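Local coordinates for protein phospholethanolamine N-methyltransferase 2 (Haemonchus contortus, PDB 4KRI) that probably methylates phosphomonomethylethanolamine with S-adenosylmethionine as methyl donor, in nematode phosphocholine biosynthesis, at residues T119-F122 with D123-L127. Numbering follows the deposited sequence.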
ATOM      1  N   THR A 119       0.475 -12.914   2.932  1.00 21.37           N
ATOM      2  CA  THR A 119       1.243 -12.232   1.897  1.00 22.13           C
ATOM      3  C   THR A 119       2.723 -12.560   2.031  1.00 22.83           C
ATOM      4  O   THR A 119       3.394 -12.874   1.039  1.00 24.82           O
ATOM      5  CB  THR A 119       1.023 -10.713   1.958  1.00 26.08           C
ATOM      6  OG1 THR A 119      -0.385 -10.451   1.880  1.00 24.43           O
ATOM      7  CG2 THR A 119       1.729 -10.014   0.804  1.00 26.89           C
ATOM      8  N   ASP A 120       3.232 -12.521   3.258  1.00 25.49           N
ATOM      9  CA  ASP A 120       4.634 -12.864   3.483  1.00 27.60           C
ATOM     10  C   ASP A 120       4.904 -14.324   3.128  1.00 28.86           C
ATOM     11  O   ASP A 120       5.938 -14.649   2.549  1.00 31.80           O
ATOM     12  CB  ASP A 120       5.036 -12.594   4.937  1.00 30.85           C
ATOM     13  CG  ASP A 120       5.211 -11.114   5.233  1.00 35.67           C
ATOM     14  OD1 ASP A 120       5.392 -10.322   4.280  1.00 39.17           O
ATOM     15  OD2 ASP A 120       5.181 -10.744   6.430  1.00 37.34           O
ATOM     16  N   TYR A 121       3.965 -15.200   3.464  1.00 25.43           N
ATOM     17  CA  TYR A 121       4.127 -16.624   3.199  1.00 25.21           C
ATOM     18  C   TYR A 121       4.246 -16.889   1.696  1.00 26.27           C
ATOM     19  O   TYR A 121       5.106 -17.653   1.255  1.00 32.71           O
ATOM     20  CB  TYR A 121       2.941 -17.396   3.769  1.00 31.00           C
ATOM     21  CG  TYR A 121       3.230 -18.849   4.071  1.00 30.99           C
ATOM     22  CD1 TYR A 121       3.636 -19.241   5.338  1.00 35.10           C
ATOM     23  CD2 TYR A 121       3.083 -19.826   3.098  1.00 29.02           C
ATOM     24  CE1 TYR A 121       3.895 -20.563   5.628  1.00 40.07           C
ATOM     25  CE2 TYR A 121       3.347 -21.157   3.377  1.00 37.34           C
ATOM     26  CZ  TYR A 121       3.752 -21.517   4.645  1.00 43.73           C
ATOM     27  OH  TYR A 121       4.014 -22.837   4.946  1.00 45.67           O
ATOM     28  N   PHE A 122       3.367 -16.265   0.917  1.00 24.43           N
ATOM     29  CA  PHE A 122       3.397 -16.403  -0.537  1.00 28.66           C
ATOM     30  C   PHE A 122       4.699 -15.834  -1.100  1.00 31.11           C
ATOM     31  O   PHE A 122       5.271 -16.378  -2.054  1.00 32.40           O
ATOM     32  CB  PHE A 122       2.220 -15.648  -1.163  1.00 26.85           C
ATOM     33  CG  PHE A 122       0.876 -16.214  -0.818  1.00 27.06           C
ATOM     34  CD1 PHE A 122       0.718 -17.568  -0.570  1.00 30.49           C
ATOM     35  CD2 PHE A 122      -0.239 -15.383  -0.748  1.00 28.97           C
ATOM     36  CE1 PHE A 122      -0.527 -18.094  -0.261  1.00 31.07           C
ATOM     37  CE2 PHE A 122      -1.480 -15.899  -0.437  1.00 32.96           C
ATOM     38  CZ  PHE A 122      -1.622 -17.260  -0.187  1.00 32.85           C
ATOM     39  N   ASP A 123       5.166 -14.740  -0.506  1.00 25.60           N
ATOM     40  CA  ASP A 123       6.329 -14.012  -1.033  1.00 29.61           C
ATOM     41  C   ASP A 123       7.634 -14.772  -0.796  1.00 30.52           C
ATOM     42  O   ASP A 123       8.611 -14.604  -1.531  1.00 32.83           O
ATOM     43  CB  ASP A 123       6.400 -12.615  -0.401  1.00 33.71           C
ATOM     44  CG  ASP A 123       7.194 -11.621  -1.239  1.00 43.65           C
ATOM     45  OD1 ASP A 123       7.075 -11.631  -2.484  1.00 43.72           O
ATOM     46  OD2 ASP A 123       7.942 -10.817  -0.649  1.00 45.04           O
ATOM     47  N   VAL A 124       7.637 -15.616   0.231  1.00 28.98           N
ATOM     48  CA  VAL A 124       8.840 -16.316   0.675  1.00 31.33           C
ATOM     49  C   VAL A 124       8.969 -17.714   0.062  1.00 33.04           C
ATOM     50  O   VAL A 124      10.078 -18.206  -0.156  1.00 30.29           O
ATOM     51  CB  VAL A 124       8.867 -16.376   2.229  1.00 48.25           C
ATOM     52  CG1 VAL A 124       9.791 -17.461   2.737  1.00 49.49           C
ATOM     53  CG2 VAL A 124       9.268 -15.017   2.798  1.00 48.37           C
ATOM     54  N   PHE A 125       7.836 -18.342  -0.234  1.00 25.77           N
ATOM     55  CA  PHE A 125       7.832 -19.721  -0.732  1.00 31.38           C
ATOM     56  C   PHE A 125       8.663 -19.926  -2.007  1.00 29.64           C
ATOM     57  O   PHE A 125       8.578 -19.149  -2.955  1.00 29.24           O
ATOM     58  CB  PHE A 125       6.398 -20.218  -0.953  1.00 30.86           C
ATOM     59  CG  PHE A 125       6.286 -21.715  -1.044  1.00 33.75           C
ATOM     60  CD1 PHE A 125       6.008 -22.471   0.085  1.00 35.29           C
ATOM     61  CD2 PHE A 125       6.461 -22.369  -2.256  1.00 30.10           C
ATOM     62  CE1 PHE A 125       5.907 -23.852   0.011  1.00 35.35           C
ATOM     63  CE2 PHE A 125       6.360 -23.752  -2.341  1.00 32.10           C
ATOM     64  CZ  PHE A 125       6.079 -24.496  -1.206  1.00 32.84           C
ATOM     65  N   ARG A 126       9.467 -20.982  -2.015  1.00 29.06           N
ATOM     66  CA  ARG A 126      10.289 -21.300  -3.179  1.00 30.15           C
ATOM     67  C   ARG A 126      10.114 -22.760  -3.584  1.00 32.16           C
ATOM     68  O   ARG A 126       9.999 -23.641  -2.734  1.00 35.78           O
ATOM     69  CB  ARG A 126      11.768 -20.999  -2.894  1.00 29.44           C
ATOM     70  CG  ARG A 126      12.105 -19.517  -2.752  1.00 31.20           C
ATOM     71  CD  ARG A 126      11.895 -18.760  -4.056  1.00 33.36           C
ATOM     72  NE  ARG A 126      12.150 -17.326  -3.917  1.00 35.05           N
ATOM     73  CZ  ARG A 126      11.208 -16.415  -3.690  1.00 33.67           C
ATOM     74  NH1 ARG A 126       9.935 -16.783  -3.569  1.00 30.00           N
ATOM     75  NH2 ARG A 126      11.533 -15.133  -3.593  1.00 37.50           N
ATOM     76  N   LEU A 127      10.077 -23.012  -4.890  1.00 28.73           N
ATOM     77  CA  LEU A 127       9.958 -24.375  -5.395  1.00 29.16           C
ATOM     78  C   LEU A 127      11.080 -24.664  -6.377  1.00 35.06           C
ATOM     79  O   LEU A 127      11.361 -23.853  -7.261  1.00 31.29           O
ATOM     80  CB  LEU A 127       8.603 -24.574  -6.084  1.00 25.35           C
ATOM     81  CG  LEU A 127       8.386 -25.930  -6.751  1.00 33.97           C
ATOM     82  CD1 LEU A 127       8.429 -27.029  -5.714  1.00 33.19           C
ATOM     83  CD2 LEU A 127       7.058 -25.956  -7.526  1.00 36.67           C
TER
HETATM   84  O   HOH W   1       6.176 -18.074  -3.889  1.00 44.43           O
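Across the last turn of helix 114-124 the backbone N of D123 donates to T119 O at 3.0 Å, and two residues further on F125 N reaches Y121 O at 3.2 Å, while V124 N divides itself between weak bonds to D120 O and Y121 O. This sharing between an i-4 and an i-3 acceptor illustrates how the alpha-helical pattern can loosen toward 3-10 spacing in a last turn. F125 is where the chain leaves helical angles, its psi of 134° turning the backbone into the extended course that L127 takes up by pairing with V134. The last carbonyls of the helix are then met by other donors. A water gives one hydrogen to F122 O at 2.7 Å and the other to F125 O, bridging the end of the helix to the departing chain. The R126 side chain folds back toward the end of the helix, and its NH1 donates to F125 O at 2.8 Å and, over a longer 3.3 Å, to D123 O, approaching both oxygens from above their carbonyl planes; its positive charge lies at the helix C-terminus, where it would probably interact favourably with the negative end of the helix dipole. F166 makes a cation-pi contact with the same side chain.

In the N-terminal region of this di-domain methyltransferase, the side chains of the turn divide between neighbouring elements. Y121 and F125, one turn apart, both have CG anti to the backbone N (chi1 -156° and -162°) and lean together against helix 80-93, touching loosely through Y121 CE2 and F125 CD1 at 4.4 Å; the tyrosine hydroxyl is hydrogen-bonded to D84. F122 instead meets W159 edge-to-face. D120 and D123 both form salt bridges to R177, whose charge probably eases the repulsion between two carboxylates with D120 OD1 and D123 OD2 5.6 Å apart.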